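Local coordinates for protein 6-phosphogluconate dehydratase (Shewanella oneidensis, PDB 2GP4) that probably catalyses the dehydration of 6-phosphogluconate to 2-dehydro-3-deoxy-6-phosphogluconate, the first dedicated step of the Entner-Doudoroff route of sugar breakdown, at residues A[171-174]-A[175-179]; A[265-268]-A[269-273]. All coordinates share one frame; numbering follows the deposited sequence.

Interaction 1 of 2, residues A[171-174]-A[175-179]; sequences LGIC and DKIVP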
# COMPACT_ATOMS: atom_id res chain seq x y z
N LEU A 171 13.75 -8.01 -8.67
CA LEU A 171 13.93 -6.72 -9.34
C LEU A 171 12.58 -6.11 -9.73
O LEU A 171 12.05 -6.39 -10.81
CB LEU A 171 14.81 -6.87 -10.59
CG LEU A 171 16.07 -7.76 -10.60
CD1 LEU A 171 16.72 -7.74 -11.98
CD2 LEU A 171 17.08 -7.36 -9.53
N GLY A 172 12.01 -5.29 -8.85
CA GLY A 172 10.66 -4.78 -9.06
C GLY A 172 10.44 -3.30 -8.80
O GLY A 172 11.08 -2.71 -7.93
N ILE A 173 9.51 -2.72 -9.56
CA ILE A 173 9.25 -1.29 -9.55
C ILE A 173 8.55 -0.86 -8.26
O ILE A 173 9.21 -0.50 -7.29
CB ILE A 173 8.46 -0.83 -10.82
CG1 ILE A 173 9.25 -1.13 -12.10
CG2 ILE A 173 8.10 0.67 -10.75
CD1 ILE A 173 9.01 -2.52 -12.69
N CYS A 174 7.21 -0.90 -8.25
CA CYS A 174 6.42 -0.40 -7.14
C CYS A 174 4.92 -0.64 -7.36
O CYS A 174 4.52 -1.10 -8.44
CB CYS A 174 6.69 1.10 -6.93
SG CYS A 174 5.91 1.81 -5.46
N ASP A 175 4.11 -0.35 -6.33
CA ASP A 175 2.63 -0.35 -6.36
C ASP A 175 1.98 -1.67 -6.79
O ASP A 175 1.47 -2.41 -5.95
CB ASP A 175 2.07 0.84 -7.17
CG ASP A 175 0.54 0.87 -7.19
OD1 ASP A 175 -0.10 0.66 -6.13
OD2 ASP A 175 -0.04 1.13 -8.28
N LYS A 176 1.96 -1.94 -8.09
CA LYS A 176 1.40 -3.19 -8.61
C LYS A 176 2.45 -4.30 -8.57
O LYS A 176 2.16 -5.45 -8.18
CB LYS A 176 0.81 -3.01 -10.02
CG LYS A 176 1.60 -2.08 -10.95
CD LYS A 176 1.04 -0.65 -10.97
CE LYS A 176 2.13 0.35 -11.37
NZ LYS A 176 1.63 1.55 -12.11
N ILE A 177 3.67 -3.94 -8.94
CA ILE A 177 4.81 -4.82 -8.79
C ILE A 177 5.42 -4.55 -7.42
O ILE A 177 5.33 -3.43 -6.92
CB ILE A 177 5.84 -4.63 -9.93
CG1 ILE A 177 5.12 -4.52 -11.28
CG2 ILE A 177 6.83 -5.78 -9.96
CD1 ILE A 177 6.01 -4.18 -12.45
N VAL A 178 6.03 -5.57 -6.83
CA VAL A 178 6.51 -5.58 -5.44
C VAL A 178 5.53 -6.40 -4.58
O VAL A 178 5.93 -7.45 -4.09
CB VAL A 178 6.84 -4.19 -4.80
CG1 VAL A 178 6.96 -4.31 -3.30
CG2 VAL A 178 8.12 -3.62 -5.37
N PRO A 179 4.26 -5.95 -4.43
CA PRO A 179 3.35 -6.78 -3.64
C PRO A 179 3.13 -8.15 -4.27
O PRO A 179 3.10 -9.15 -3.55
CB PRO A 179 2.05 -5.97 -3.65
CG PRO A 179 2.48 -4.57 -3.91
CD PRO A 179 3.59 -4.72 -4.89
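Cys-174 and Ile-177 close a tight four-residue turn in which the backbone reverses between a strand and a helix. Ile-177 N gives its hydrogen to Cys-174 O at 3.0 Å, but the bond is bent, with an N-H...O angle of 131°, and the donor stands well above the carbonyl plane. Asp-175, the second residue of the turn, takes a positive phi of 56°, a backbone shape unusual for a residue that carries a side chain. The three residues Cys-174, Asp-175 and Lys-176, with Pro-179 three places on, match the CDKxxP signature of the dihydroxy-acid/6-phosphogluconate dehydratases, here in a chain without its iron-sulfur cluster.

On one flank of the turn the ends of two isoleucines meet, Ile-173 CD1 lying 3.4 Å from Ile-177 CD1, with the two side chains slanting across each other. With CG1 turned opposite the carbonyl carbon (chi1 -44°), Ile-177 directs CD1 to this meeting and keeps its other branch beside the chain, CG2 coming to 4.1 Å from Gly-172 CA. Val-178 CG2 rests 3.8 Å from Ile-173 O, where the returning chain passes beside the outgoing one. Lys-176 carries its amino group away to a hydrogen bond with Gln-137.

The loop follows strand 167-171, whose last residue, Leu-171, pairs through its backbone with Ser-120 of strand 120-124. Glu-117 touches both isoleucines, Met-253 and Leu-254 of helix 252-256 pack on Val-178, and Val-178 itself is the N-cap residue of helix 179-186.

Interaction 2 of 2, residues A[265-268]-A[269-273]; sequences SFVN and PDDPL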
# COMPACT_ATOMS: atom_id res chain seq x y z
N SER A 265 16.76 2.46 -2.21
CA SER A 265 15.71 2.80 -3.17
C SER A 265 15.78 4.23 -3.73
O SER A 265 15.11 4.54 -4.71
CB SER A 265 14.32 2.53 -2.58
OG SER A 265 14.17 3.05 -1.27
N PHE A 266 16.62 5.07 -3.13
CA PHE A 266 16.68 6.48 -3.50
C PHE A 266 17.91 6.86 -4.29
O PHE A 266 18.11 8.03 -4.62
CB PHE A 266 16.55 7.36 -2.27
CG PHE A 266 15.27 7.17 -1.53
CD1 PHE A 266 14.11 7.78 -1.97
CD2 PHE A 266 15.22 6.35 -0.41
CE1 PHE A 266 12.92 7.59 -1.29
CE2 PHE A 266 14.04 6.15 0.27
CZ PHE A 266 12.88 6.78 -0.18
N VAL A 267 18.75 5.87 -4.60
CA VAL A 267 19.93 6.10 -5.42
C VAL A 267 19.49 6.16 -6.88
O VAL A 267 18.72 5.31 -7.34
CB VAL A 267 21.00 5.00 -5.20
CG1 VAL A 267 22.28 5.34 -5.95
CG2 VAL A 267 21.29 4.83 -3.72
N ASN A 268 19.97 7.18 -7.58
CA ASN A 268 19.69 7.36 -9.00
C ASN A 268 20.19 6.13 -9.76
O ASN A 268 21.23 5.58 -9.41
CB ASN A 268 20.38 8.63 -9.50
CG ASN A 268 19.61 9.31 -10.62
OD1 ASN A 268 18.65 10.04 -10.37
ND2 ASN A 268 20.04 9.09 -11.85
N PRO A 269 19.44 5.68 -10.80
CA PRO A 269 19.81 4.49 -11.57
C PRO A 269 21.21 4.49 -12.18
O PRO A 269 21.91 3.48 -12.11
CB PRO A 269 18.74 4.44 -12.68
CG PRO A 269 17.58 5.14 -12.10
CD PRO A 269 18.17 6.26 -11.28
N ASP A 270 21.62 5.62 -12.78
CA ASP A 270 22.90 5.69 -13.49
C ASP A 270 24.13 5.91 -12.59
O ASP A 270 25.25 6.03 -13.09
CB ASP A 270 22.85 6.78 -14.59
CG ASP A 270 21.93 6.41 -15.75
OD1 ASP A 270 21.42 5.27 -15.80
OD2 ASP A 270 21.72 7.28 -16.62
N ASP A 271 23.91 5.93 -11.28
CA ASP A 271 24.97 6.22 -10.31
C ASP A 271 25.88 5.02 -10.03
O ASP A 271 25.41 3.89 -9.94
CB ASP A 271 24.37 6.73 -9.01
CG ASP A 271 23.78 8.12 -9.14
OD1 ASP A 271 23.49 8.55 -10.28
OD2 ASP A 271 23.61 8.80 -8.10
N PRO A 272 27.20 5.26 -9.90
CA PRO A 272 28.12 4.20 -9.48
C PRO A 272 27.84 3.65 -8.08
O PRO A 272 28.26 2.53 -7.77
CB PRO A 272 29.50 4.86 -9.54
CG PRO A 272 29.24 6.32 -9.52
CD PRO A 272 27.92 6.52 -10.19
N LEU A 273 27.14 4.41 -7.24
CA LEU A 273 26.68 3.90 -5.95
C LEU A 273 25.63 2.81 -6.15
O LEU A 273 25.68 1.76 -5.50
CB LEU A 273 26.12 5.02 -5.06
CG LEU A 273 25.54 4.61 -3.69
CD1 LEU A 273 26.60 3.97 -2.80
CD2 LEU A 273 24.89 5.78 -2.99
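Two flat groups frame this turn, the amide of Asn-268 and the carboxylate of Asp-271. Over one face of the amide sits the CD corner of the proline that follows: Pro-269 CD lies 3.4 Å from Asn-268 CG, almost straight above the plane. The carboxylate in turn approaches the aliphatic part of the same asparagine, with Asp-271 OD1 3.2 Å from Asn-268 CB. Its CG points away from the carbonyl carbon (chi1 -70°), which swings the group back across the turn and not forward to the helix amides. Although Asp-271 holds the N-cap position, its side chain makes no capping bond. Its OD1 accepts a hydrogen bond from Gln-226, while OD2 lies near Glu-229 OE1, a closeness of like charges that would probably raise the pKa of one of them.

The backbone from Asn-268 to Asp-271 forms a type I beta turn with Pro-269 as its second residue. Asp-271 N reaches Asn-268 O at 3.3 Å, a long but fairly straight bond of 158° at the hydrogen. With an alanine in place of Asp-271, Gln-226 would probably lose its acceptor and the asparagine the flat group packed on its CB.

On the apolar side of the turn, Val-267 and Leu-273 meet at about a right angle, Val-267 CG2 standing 3.8 Å from Leu-273 CD2. Val-267 CG1 also touches Asp-271 CB, at 4.0 Å.

The turn thus leads the loop after helix 252-256 into the start of helix 272-287, where Arg-274 and Leu-277 extend the seat of Val-267. Leu-407 of strand 403-408 packs against Pro-272 and Leu-273, and Glu-229, at the end of helix 223-229, accepts a weak hydrogen bond from Leu-273 N.

Both contacts show a chain reversing through a short turn just before a helix, closed by one backbone bond between residues three apart. Interaction 1 lies deeper, its centre about 11 Å from that of the chain, against about 24 Å for interaction 2; each is only partly buried. They share no segment, their centres lie about 18 Å apart and their nearest atoms about 8 Å, yet helix 252-256 relates them: it packs on the first and precedes the loop of the second. Aliphatic branches dominate the packing at 171-179, beside a family signature, whereas 265-273 combines an amide, a proline ring and a carboxylate with a small apolar seat.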